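PDB 6SRN: TetR family transcriptional regulator from Streptomyces coelicolor, which probably acts as a DNA-binding transcriptional regulator controlling antibiotic production, with a pocket that binds a furan-carboxylic acid bacterial hormone. Local coordinates for residues V106-R118 with I197-F209. Sequence-based numbering, arbitrary orientation.
With LUB (4-(Hydroxymethyl)-2-propylfuran-3-carboxylic acid), chain B.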
ATOM      1  N   VAL A 106      10.832   3.343  18.123  1.00  8.82           N
ATOM      2  CA  VAL A 106      10.148   3.333  16.803  1.00  9.30           C
ATOM      3  C   VAL A 106      10.634   2.138  15.971  1.00  9.14           C
ATOM      4  O   VAL A 106       9.829   1.383  15.396  1.00  8.44           O
ATOM      5  CB  VAL A 106      10.406   4.621  16.038  1.00 10.00           C
ATOM      6  CG1 VAL A 106       9.757   4.600  14.666  1.00 10.13           C
ATOM      7  CG2 VAL A 106       9.893   5.841  16.801  1.00 10.99           C
ATOM      8  N   GLU A 107      11.949   1.912  15.902  1.00  9.73           N
ATOM      9  CA  GLU A 107      12.496   0.793  15.176  1.00 10.42           C
ATOM     10  C   GLU A 107      11.931  -0.540  15.660  1.00  9.17           C
ATOM     11  O   GLU A 107      11.534  -1.386  14.833  1.00  8.37           O
ATOM     12  CB  GLU A 107      14.001   0.728  15.311  1.00 12.02           C
ATOM     13  CG  GLU A 107      14.787   1.722  14.532  1.00 15.46           C
ATOM     14  CD  GLU A 107      16.240   1.347  14.743  1.00 18.62           C
ATOM     15  OE1 GLU A 107      16.687   0.295  14.157  1.00 24.55           O
ATOM     16  OE2 GLU A 107      16.854   2.010  15.579  1.00 22.48           O
ATOM     17  N   GLU A 108      11.911  -0.745  16.983  1.00  8.60           N
ATOM     18  CA  GLU A 108      11.498  -2.033  17.514  1.00  8.72           C
ATOM     19  C   GLU A 108       9.984  -2.229  17.322  1.00  8.41           C
ATOM     20  O   GLU A 108       9.519  -3.364  17.092  1.00  8.31           O
ATOM     21  CB  GLU A 108      11.901  -2.204  18.970  1.00  9.20           C
ATOM     22  CG  GLU A 108      11.501  -3.532  19.577  1.00 10.15           C
ATOM     23  CD  GLU A 108      11.999  -4.796  18.888  1.00 11.46           C
ATOM     24  OE1 GLU A 108      12.935  -4.739  18.055  1.00 12.80           O
ATOM     25  OE2 GLU A 108      11.429  -5.861  19.227  1.00 14.62           O
ATOM     26  N   MET A 109       9.202  -1.163  17.425  1.00  7.60           N
ATOM     27  CA  MET A 109       7.769  -1.294  17.125  1.00  8.14           C
ATOM     28  C   MET A 109       7.526  -1.801  15.718  1.00  7.35           C
ATOM     29  O   MET A 109       6.685  -2.678  15.483  1.00  7.60           O
ATOM     30  CB  MET A 109       7.073   0.048  17.328  1.00  8.21           C
ATOM     31  CG  MET A 109       6.945   0.395  18.797  1.00  8.97           C
ATOM     32  SD  MET A 109       5.716  -0.577  19.631  1.00  9.93           S
ATOM     33  CE  MET A 109       4.217   0.117  18.933  1.00 10.25           C
ATOM     34  N   LEU A 110       8.258  -1.248  14.753  1.00  7.57           N
ATOM     35  CA  LEU A 110       8.056  -1.638  13.353  1.00  7.36           C
ATOM     36  C   LEU A 110       8.619  -3.063  13.095  1.00  7.45           C
ATOM     37  O   LEU A 110       8.053  -3.836  12.325  1.00  6.90           O
ATOM     38  CB  LEU A 110       8.615  -0.583  12.373  1.00  7.66           C
ATOM     39  CG  LEU A 110       7.859   0.753  12.471  1.00  7.67           C
ATOM     40  CD1 LEU A 110       8.643   1.800  11.679  1.00  8.58           C
ATOM     41  CD2 LEU A 110       6.433   0.644  11.929  1.00  8.49           C
ATOM     42  N   HIS A 111       9.698  -3.419  13.756  1.00  7.17           N
ATOM     43  CA  HIS A 111      10.181  -4.813  13.744  1.00  7.84           C
ATOM     44  C   HIS A 111       9.087  -5.749  14.216  1.00  7.79           C
ATOM     45  O   HIS A 111       8.772  -6.751  13.558  1.00  7.17           O
ATOM     46  CB  HIS A 111      11.390  -4.868  14.691  1.00  9.09           C
ATOM     47  CG  HIS A 111      12.039  -6.201  14.822  1.00 10.13           C
ATOM     48  ND1 HIS A 111      12.872  -6.488  15.891  1.00 13.60           N
ATOM     49  CD2 HIS A 111      11.915  -7.349  14.128  1.00 11.82           C
ATOM     50  CE1 HIS A 111      13.315  -7.742  15.769  1.00 13.37           C
ATOM     51  NE2 HIS A 111      12.762  -8.280  14.692  1.00 11.69           N
ATOM     52  N   ARG A 112       8.483  -5.438  15.356  1.00  7.94           N
ATOM     53  CA  ARG A 112       7.439  -6.267  15.884  1.00  8.43           C
ATOM     54  C   ARG A 112       6.201  -6.301  14.960  1.00  7.72           C
ATOM     55  O   ARG A 112       5.573  -7.343  14.791  1.00  7.79           O
ATOM     56  CB  ARG A 112       7.069  -5.776  17.297  1.00 10.00           C
ATOM     57  CG  ARG A 112       8.089  -6.162  18.333  1.00 11.62           C
ATOM     58  CD  ARG A 112       7.673  -5.794  19.737  1.00 14.79           C
ATOM     59  NE  ARG A 112       8.826  -5.946  20.624  1.00 17.35           N
ATOM     60  CZ  ARG A 112       8.776  -5.960  21.946  1.00 21.50           C
ATOM     61  NH1 ARG A 112       7.621  -5.826  22.579  1.00 22.93           N
ATOM     62  NH2 ARG A 112       9.916  -6.109  22.632  1.00 24.63           N
ATOM     63  N   ALA A 113       5.852  -5.162  14.360  1.00  7.37           N
ATOM     64  CA  ALA A 113       4.748  -5.150  13.398  1.00  7.32           C
ATOM     65  C   ALA A 113       5.038  -6.053  12.251  1.00  7.32           C
ATOM     66  O   ALA A 113       4.111  -6.728  11.765  1.00  7.10           O
ATOM     67  CB  ALA A 113       4.513  -3.750  12.896  1.00  7.76           C
ATOM     68  N   ALA A 114       6.262  -6.044  11.715  1.00  7.08           N
ATOM     69  CA  ALA A 114       6.576  -6.897  10.569  1.00  7.46           C
ATOM     70  C   ALA A 114       6.426  -8.379  10.880  1.00  7.70           C
ATOM     71  O   ALA A 114       5.810  -9.140  10.101  1.00  8.12           O
ATOM     72  CB  ALA A 114       7.983  -6.587  10.068  1.00  7.82           C
ATOM     73  N   GLN A 115       6.915  -8.802  12.056  1.00  8.30           N
ATOM     74  CA  GLN A 115       6.773 -10.186  12.499  1.00  8.40           C
ATOM     75  C   GLN A 115       5.302 -10.519  12.694  1.00  7.76           C
ATOM     76  O   GLN A 115       4.849 -11.622  12.431  1.00  7.74           O
ATOM     77  CB  GLN A 115       7.452 -10.374  13.878  1.00 10.24           C
ATOM     78  CG  GLN A 115       8.930 -10.290  13.851  1.00 12.62           C
ATOM     79  CD  GLN A 115       9.498 -10.370  15.266  1.00 11.45           C
ATOM     80  OE1 GLN A 115       9.176  -9.557  16.122  1.00 16.46           O
ATOM     81  NE2 GLN A 115      10.212 -11.426  15.559  1.00 15.50           N
ATOM     82  N   ALA A 116       4.531  -9.539  13.187  1.00  6.94           N
ATOM     83  CA  ALA A 116       3.134  -9.811  13.499  1.00  6.49           C
ATOM     84  C   ALA A 116       2.298  -9.965  12.210  1.00  6.62           C
ATOM     85  O   ALA A 116       1.417 -10.815  12.122  1.00  6.52           O
ATOM     86  CB  ALA A 116       2.571  -8.734  14.386  1.00  7.01           C
ATOM     87  N   PHE A 117       2.545  -9.092  11.224  1.00  6.71           N
ATOM     88  CA  PHE A 117       1.909  -9.317   9.925  1.00  6.80           C
ATOM     89  C   PHE A 117       2.343 -10.645   9.318  1.00  7.02           C
ATOM     90  O   PHE A 117       1.542 -11.330   8.659  1.00  6.61           O
ATOM     91  CB  PHE A 117       2.189  -8.157   8.958  1.00  7.03           C
ATOM     92  CG  PHE A 117       1.369  -6.913   9.219  1.00  7.93           C
ATOM     93  CD1 PHE A 117      -0.023  -6.936   9.043  1.00  8.37           C
ATOM     94  CD2 PHE A 117       1.957  -5.719   9.589  1.00  8.73           C
ATOM     95  CE1 PHE A 117      -0.753  -5.755   9.252  1.00  8.93           C
ATOM     96  CE2 PHE A 117       1.221  -4.575   9.803  1.00  9.04           C
ATOM     97  CZ  PHE A 117      -0.144  -4.583   9.633  1.00  9.24           C
ATOM     98  N   ARG A 118       3.597 -11.026   9.521  1.00  7.21           N
ATOM     99  CA  ARG A 118       4.076 -12.303   9.015  1.00  7.41           C
ATOM    100  C   ARG A 118       3.341 -13.516   9.608  1.00  7.11           C
ATOM    101  O   ARG A 118       2.982 -14.443   8.855  1.00  7.43           O
ATOM    102  CB  ARG A 118       5.566 -12.453   9.263  1.00  7.69           C
ATOM    103  CG  ARG A 118       6.237 -13.614   8.523  1.00  8.30           C
ATOM    104  CD  ARG A 118       7.662 -13.868   8.995  1.00  8.87           C
ATOM    105  NE  ARG A 118       7.616 -14.197  10.426  1.00  8.67           N
ATOM    106  CZ  ARG A 118       8.590 -14.020  11.318  1.00  9.39           C
ATOM    107  NH1 ARG A 118       9.783 -13.580  10.974  1.00  9.68           N
ATOM    108  NH2 ARG A 118       8.359 -14.256  12.585  1.00  9.16           N
ATOM    109  N   ILE A 197       8.942 -10.761   4.199  1.00  5.32           N
ATOM    110  CA  ILE A 197       8.693  -9.453   4.794  1.00  5.38           C
ATOM    111  C   ILE A 197       9.876  -8.936   5.597  1.00  5.50           C
ATOM    112  O   ILE A 197      10.178  -7.726   5.563  1.00  5.44           O
ATOM    113  CB  ILE A 197       7.383  -9.443   5.629  1.00  5.71           C
ATOM    114  CG1 ILE A 197       7.034  -8.027   6.017  1.00  5.99           C
ATOM    115  CG2 ILE A 197       7.455 -10.349   6.831  1.00  5.77           C
ATOM    116  CD1 ILE A 197       5.679  -7.885   6.642  1.00  6.27           C
ATOM    117  N   MET A 198      10.557  -9.806   6.322  1.00  6.19           N
ATOM    118  CA  MET A 198      11.633  -9.297   7.182  1.00  6.65           C
ATOM    119  C   MET A 198      12.810  -8.720   6.377  1.00  6.80           C
ATOM    120  O   MET A 198      13.373  -7.672   6.767  1.00  7.27           O
ATOM    121  CB  MET A 198      12.104 -10.367   8.191  1.00  7.11           C
ATOM    122  CG  MET A 198      10.986 -10.906   9.084  1.00  7.05           C
ATOM    123  SD  MET A 198       9.967  -9.707   9.951  1.00  8.57           S
ATOM    124  CE  MET A 198      11.091  -8.967  11.100  1.00  8.85           C
ATOM    125  N   GLU A 199      13.154  -9.385   5.257  1.00  7.55           N
ATOM    126  CA  GLU A 199      14.201  -8.888   4.381  1.00  8.21           C
ATOM    127  C   GLU A 199      13.791  -7.606   3.701  1.00  7.37           C
ATOM    128  O   GLU A 199      14.650  -6.763   3.437  1.00  7.65           O
ATOM    129  CB  GLU A 199      14.490  -9.941   3.294  1.00  9.89           C
ATOM    130  CG  GLU A 199      14.956 -11.291   3.757  1.00 12.44           C
ATOM    131  CD  GLU A 199      13.811 -12.297   3.737  1.00 13.81           C
ATOM    132  OE1 GLU A 199      13.020 -12.142   4.640  1.00 11.15           O
ATOM    133  OE2 GLU A 199      13.681 -13.211   2.834  1.00 16.41           O
ATOM    134  N   ARG A 200      12.535  -7.537   3.268  1.00  6.26           N
ATOM    135  CA  ARG A 200      12.053  -6.340   2.568  1.00  6.09           C
ATOM    136  C   ARG A 200      12.058  -5.168   3.539  1.00  5.97           C
ATOM    137  O   ARG A 200      12.393  -4.037   3.169  1.00  6.36           O
ATOM    138  CB  ARG A 200      10.663  -6.603   1.982  1.00  5.85           C
ATOM    139  CG  ARG A 200      10.569  -7.742   0.971  1.00  5.94           C
ATOM    140  CD  ARG A 200      11.254  -7.456  -0.360  1.00  6.22           C
ATOM    141  NE  ARG A 200      12.702  -7.519  -0.290  1.00  6.55           N
ATOM    142  CZ  ARG A 200      13.403  -8.649  -0.256  1.00  6.64           C
ATOM    143  NH1 ARG A 200      12.811  -9.857  -0.332  1.00  6.87           N
ATOM    144  NH2 ARG A 200      14.711  -8.570  -0.160  1.00  7.54           N
ATOM    145  N   TRP A 201      11.626  -5.393   4.776  1.00  6.09           N
ATOM    146  CA  TRP A 201      11.671  -4.330   5.796  1.00  6.57           C
ATOM    147  C   TRP A 201      13.103  -3.919   6.126  1.00  7.14           C
ATOM    148  O   TRP A 201      13.374  -2.760   6.170  1.00  7.78           O
ATOM    149  CB  TRP A 201      10.875  -4.721   7.038  1.00  7.08           C
ATOM    150  CG  TRP A 201      10.891  -3.646   8.084  1.00  7.23           C
ATOM    151  CD1 TRP A 201      11.269  -3.814   9.386  1.00  7.36           C
ATOM    152  CD2 TRP A 201      10.609  -2.237   7.907  1.00  7.83           C
ATOM    153  NE1 TRP A 201      11.190  -2.613  10.032  1.00  7.51           N
ATOM    154  CE2 TRP A 201      10.807  -1.627   9.165  1.00  7.55           C
ATOM    155  CE3 TRP A 201      10.195  -1.452   6.830  1.00  8.39           C
ATOM    156  CZ2 TRP A 201      10.623  -0.254   9.371  1.00  8.15           C
ATOM    157  CZ3 TRP A 201      10.039  -0.080   7.014  1.00  9.21           C
ATOM    158  CH2 TRP A 201      10.230   0.494   8.297  1.00  8.59           C
ATOM    159  N   GLN A 202      14.000  -4.881   6.269  1.00  7.32           N
ATOM    160  CA  GLN A 202      15.390  -4.535   6.569  1.00  8.93           C
ATOM    161  C   GLN A 202      15.976  -3.590   5.566  1.00  8.37           C
ATOM    162  O   GLN A 202      16.595  -2.599   5.926  1.00  8.22           O
ATOM    163  CB  GLN A 202      16.244  -5.779   6.670  1.00 10.67           C
ATOM    164  CG  GLN A 202      17.733  -5.518   6.953  1.00 13.72           C
ATOM    165  CD  GLN A 202      17.957  -4.459   8.043  1.00 19.05           C
ATOM    166  OE1 GLN A 202      17.417  -4.566   9.144  1.00 22.40           O
ATOM    167  NE2 GLN A 202      18.793  -3.435   7.743  1.00 21.86           N
ATOM    168  N   GLU A 203      15.765  -3.868   4.281  1.00  7.32           N
ATOM    169  CA  GLU A 203      16.445  -3.043   3.287  1.00  8.34           C
ATOM    170  C   GLU A 203      15.842  -1.640   3.204  1.00  8.14           C
ATOM    171  O   GLU A 203      16.536  -0.693   2.914  1.00  8.56           O
ATOM    172  CB  GLU A 203      16.471  -3.756   1.938  1.00  8.68           C
ATOM    173  CG  GLU A 203      15.154  -3.923   1.247  1.00  8.92           C
ATOM    174  CD  GLU A 203      15.130  -5.002   0.167  1.00  8.83           C
ATOM    175  OE1 GLU A 203      16.074  -5.853  -0.031  1.00  8.88           O
ATOM    176  OE2 GLU A 203      14.090  -5.010  -0.515  1.00  9.03           O
ATOM    177  N   LEU A 204      14.549  -1.514   3.421  1.00  8.23           N
ATOM    178  CA  LEU A 204      13.897  -0.211   3.391  1.00  8.12           C
ATOM    179  C   LEU A 204      14.172   0.561   4.708  1.00  9.20           C
ATOM    180  O   LEU A 204      14.468   1.756   4.646  1.00  9.30           O
ATOM    181  CB  LEU A 204      12.371  -0.419   3.221  1.00  8.31           C
ATOM    182  CG  LEU A 204      11.478   0.810   3.428  1.00  8.23           C
ATOM    183  CD1 LEU A 204      11.838   1.901   2.465  1.00  8.10           C
ATOM    184  CD2 LEU A 204      10.004   0.391   3.275  1.00  8.50           C
ATOM    185  N   ARG A 205      14.046  -0.094   5.848  1.00  9.03           N
ATOM    186  CA  ARG A 205      14.338   0.473   7.180  1.00 10.95           C
ATOM    187  C   ARG A 205      15.762   1.014   7.220  1.00  9.30           C
ATOM    188  O   ARG A 205      16.023   2.111   7.776  1.00  8.26           O
ATOM    189  CB  ARG A 205      14.151  -0.668   8.148  1.00 13.53           C
ATOM    190  CG  ARG A 205      14.400  -0.583   9.604  1.00 18.45           C
ATOM    191  CD  ARG A 205      14.482  -2.066   9.940  1.00 20.17           C
ATOM    192  NE  ARG A 205      15.819  -2.439  10.318  1.00 20.31           N
ATOM    193  CZ  ARG A 205      16.408  -1.987  11.410  1.00 24.35           C
ATOM    194  NH1 ARG A 205      15.778  -1.123  12.215  1.00 26.56           N
ATOM    195  NH2 ARG A 205      17.618  -2.394  11.707  1.00 25.79           N
ATOM    196  N   GLU A 206      16.700   0.313   6.600  1.00  8.80           N
ATOM    197  CA  GLU A 206      18.085   0.807   6.616  1.00  8.59           C
ATOM    198  C   GLU A 206      18.168   2.205   5.992  1.00  8.03           C
ATOM    199  O   GLU A 206      18.841   3.125   6.533  1.00  8.18           O
ATOM    200  CB  GLU A 206      19.034  -0.196   5.945  1.00  9.31           C
ATOM    201  CG  GLU A 206      20.516   0.132   6.170  1.00  9.98           C
ATOM    202  CD  GLU A 206      21.092   1.217   5.281  1.00 11.20           C
ATOM    203  OE1 GLU A 206      20.603   1.498   4.153  1.00 12.99           O
ATOM    204  OE2 GLU A 206      22.145   1.795   5.710  1.00 13.92           O
ATOM    205  N   LEU A 207      17.476   2.396   4.888  1.00  8.19           N
ATOM    206  CA  LEU A 207      17.452   3.719   4.274  1.00  8.60           C
ATOM    207  C   LEU A 207      16.713   4.742   5.143  1.00  8.48           C
ATOM    208  O   LEU A 207      17.197   5.845   5.382  1.00  8.14           O
ATOM    209  CB  LEU A 207      16.743   3.656   2.926  1.00  9.05           C
ATOM    210  CG  LEU A 207      17.322   2.736   1.861  1.00  9.98           C
ATOM    211  CD1 LEU A 207      16.415   2.731   0.638  1.00 10.25           C
ATOM    212  CD2 LEU A 207      18.721   3.159   1.482  1.00 10.59           C
ATOM    213  N   MET A 208      15.530   4.385   5.628  1.00  8.79           N
ATOM    214  CA  MET A 208      14.721   5.359   6.363  1.00  9.28           C
ATOM    215  C   MET A 208      15.420   5.783   7.620  1.00  8.39           C
ATOM    216  O   MET A 208      15.443   6.970   7.909  1.00  8.27           O
ATOM    217  CB  MET A 208      13.359   4.775   6.689  1.00 10.69           C
ATOM    218  CG  MET A 208      12.686   4.368   5.407  1.00 13.23           C
ATOM    219  SD  MET A 208      11.939   5.745   4.574  1.00 19.99           S
ATOM    220  CE  MET A 208      10.603   6.320   5.674  1.00 15.95           C
ATOM    221  N   PHE A 209      15.958   4.843   8.385  1.00  7.92           N
ATOM    222  CA  PHE A 209      16.603   5.223   9.645  1.00  8.13           C
ATOM    223  C   PHE A 209      17.963   5.878   9.437  1.00  8.03           C
ATOM    224  O   PHE A 209      18.321   6.735  10.233  1.00  8.01           O
ATOM    225  CB  PHE A 209      16.617   4.070  10.627  1.00  8.53           C
ATOM    226  CG  PHE A 209      15.283   3.837  11.226  1.00  9.68           C
ATOM    227  CD1 PHE A 209      14.843   4.554  12.340  1.00 10.78           C
ATOM    228  CD2 PHE A 209      14.403   2.987  10.592  1.00 10.20           C
ATOM    229  CE1 PHE A 209      13.549   4.366  12.832  1.00 11.99           C
ATOM    230  CE2 PHE A 209      13.142   2.793  11.103  1.00 11.12           C
ATOM    231  CZ  PHE A 209      12.707   3.495  12.189  1.00 11.91           C
TER
HETATM  232  C2  LUB B 301      -0.266  -0.546   8.475  1.00 12.61           C
HETATM  233  C4  LUB B 301      -2.228  -1.335   7.741  1.00 12.42           C
HETATM  234  C5  LUB B 301      -1.275  -2.175   7.326  1.00 12.05           C
HETATM  235  C6  LUB B 301       0.874   0.305   8.858  1.00 12.74           C
HETATM  236  O11 LUB B 301      -1.641   1.637   9.800  1.00 13.84           O
HETATM  237  C9  LUB B 301      -2.303   0.876   9.048  1.00 12.38           C
HETATM  238  O10 LUB B 301      -3.544   1.090   8.795  1.00 14.02           O
HETATM  239  C3  LUB B 301      -1.672  -0.253   8.394  1.00 13.01           C
HETATM  240  C12 LUB B 301      -3.697  -1.695   7.572  1.00 13.42           C
HETATM  241  O13 LUB B 301      -4.380  -0.588   6.941  1.00 15.11           O
HETATM  242  O1  LUB B 301      -0.014  -1.649   7.652  1.00 11.63           O
HETATM  243  C7  LUB B 301       1.529  -0.329  10.092  1.00 13.67           C
HETATM  244  C8  LUB B 301       2.679   0.493  10.618  1.00 14.37           C
HETATM  245  O   HOH W   1      12.560  -1.822  12.370  1.00 16.00           O
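Trp201, Met198 and Phe209 of segment 197-209 meet Leu110, Ala114 and Glu107 of segment 106-118 in the all-helical ligand-binding domain of a TetR-family regulator, a worked example of antiparallel helix packing behind a ligand pocket. The axes of the two segments approach to 9.8 Å, with an angle of 155° between their directions. Apolar contacts make up most of the interface. CB and CD1 of Leu110 both lie against the benzo part of the Trp201 indole, CB coming within 3.6 Å of CZ2, while Phe181 of helix 170-192 meets the same indole edge-to-face. Met198 is a knob in a hole made by His111, Ala114, Gln115 and Arg118. A bend at chi2 (-51°) and another at chi3 bring its thioether toward helix 102-119; SD rests 3.7 Å from Ala114 CB and CE reaches the His111 ring at its edge, near the ring plane. Ile197 ends the row: its CG2 packs on Arg118 CB and its CD1 approaches Ala114 O and Phe117 CB.

At the opposite end Glu107 does double duty. Its CG stands over one face of Phe209 in a CH-pi contact, 3.5 Å from the ring centroid, with Val106 CG1 at the ring edge. Beyond CG the chain extends to a salt bridge in which Arg205 NH1 donates to the anti lone pair of Glu107 OE1 at 2.6 Å, the carboxylate and guanidinium planes only 17° apart; Arg205 NE donates separately to Gln202 OE1 within its own helix, which should restrain the guanidinium's rotation.

Helix 102-119 also lines the hormone pocket: Phe117 CZ comes 3.5 Å from C5 of the furan ligand, and Leu110 CD2 approaches its propyl end. Leu110 thus touches both ligand and Trp201. A water between Glu107 and Trp201 links the two helices, donating to Glu107 O at 2.7 Å and accepting from Trp201 NE1 at 2.8 Å.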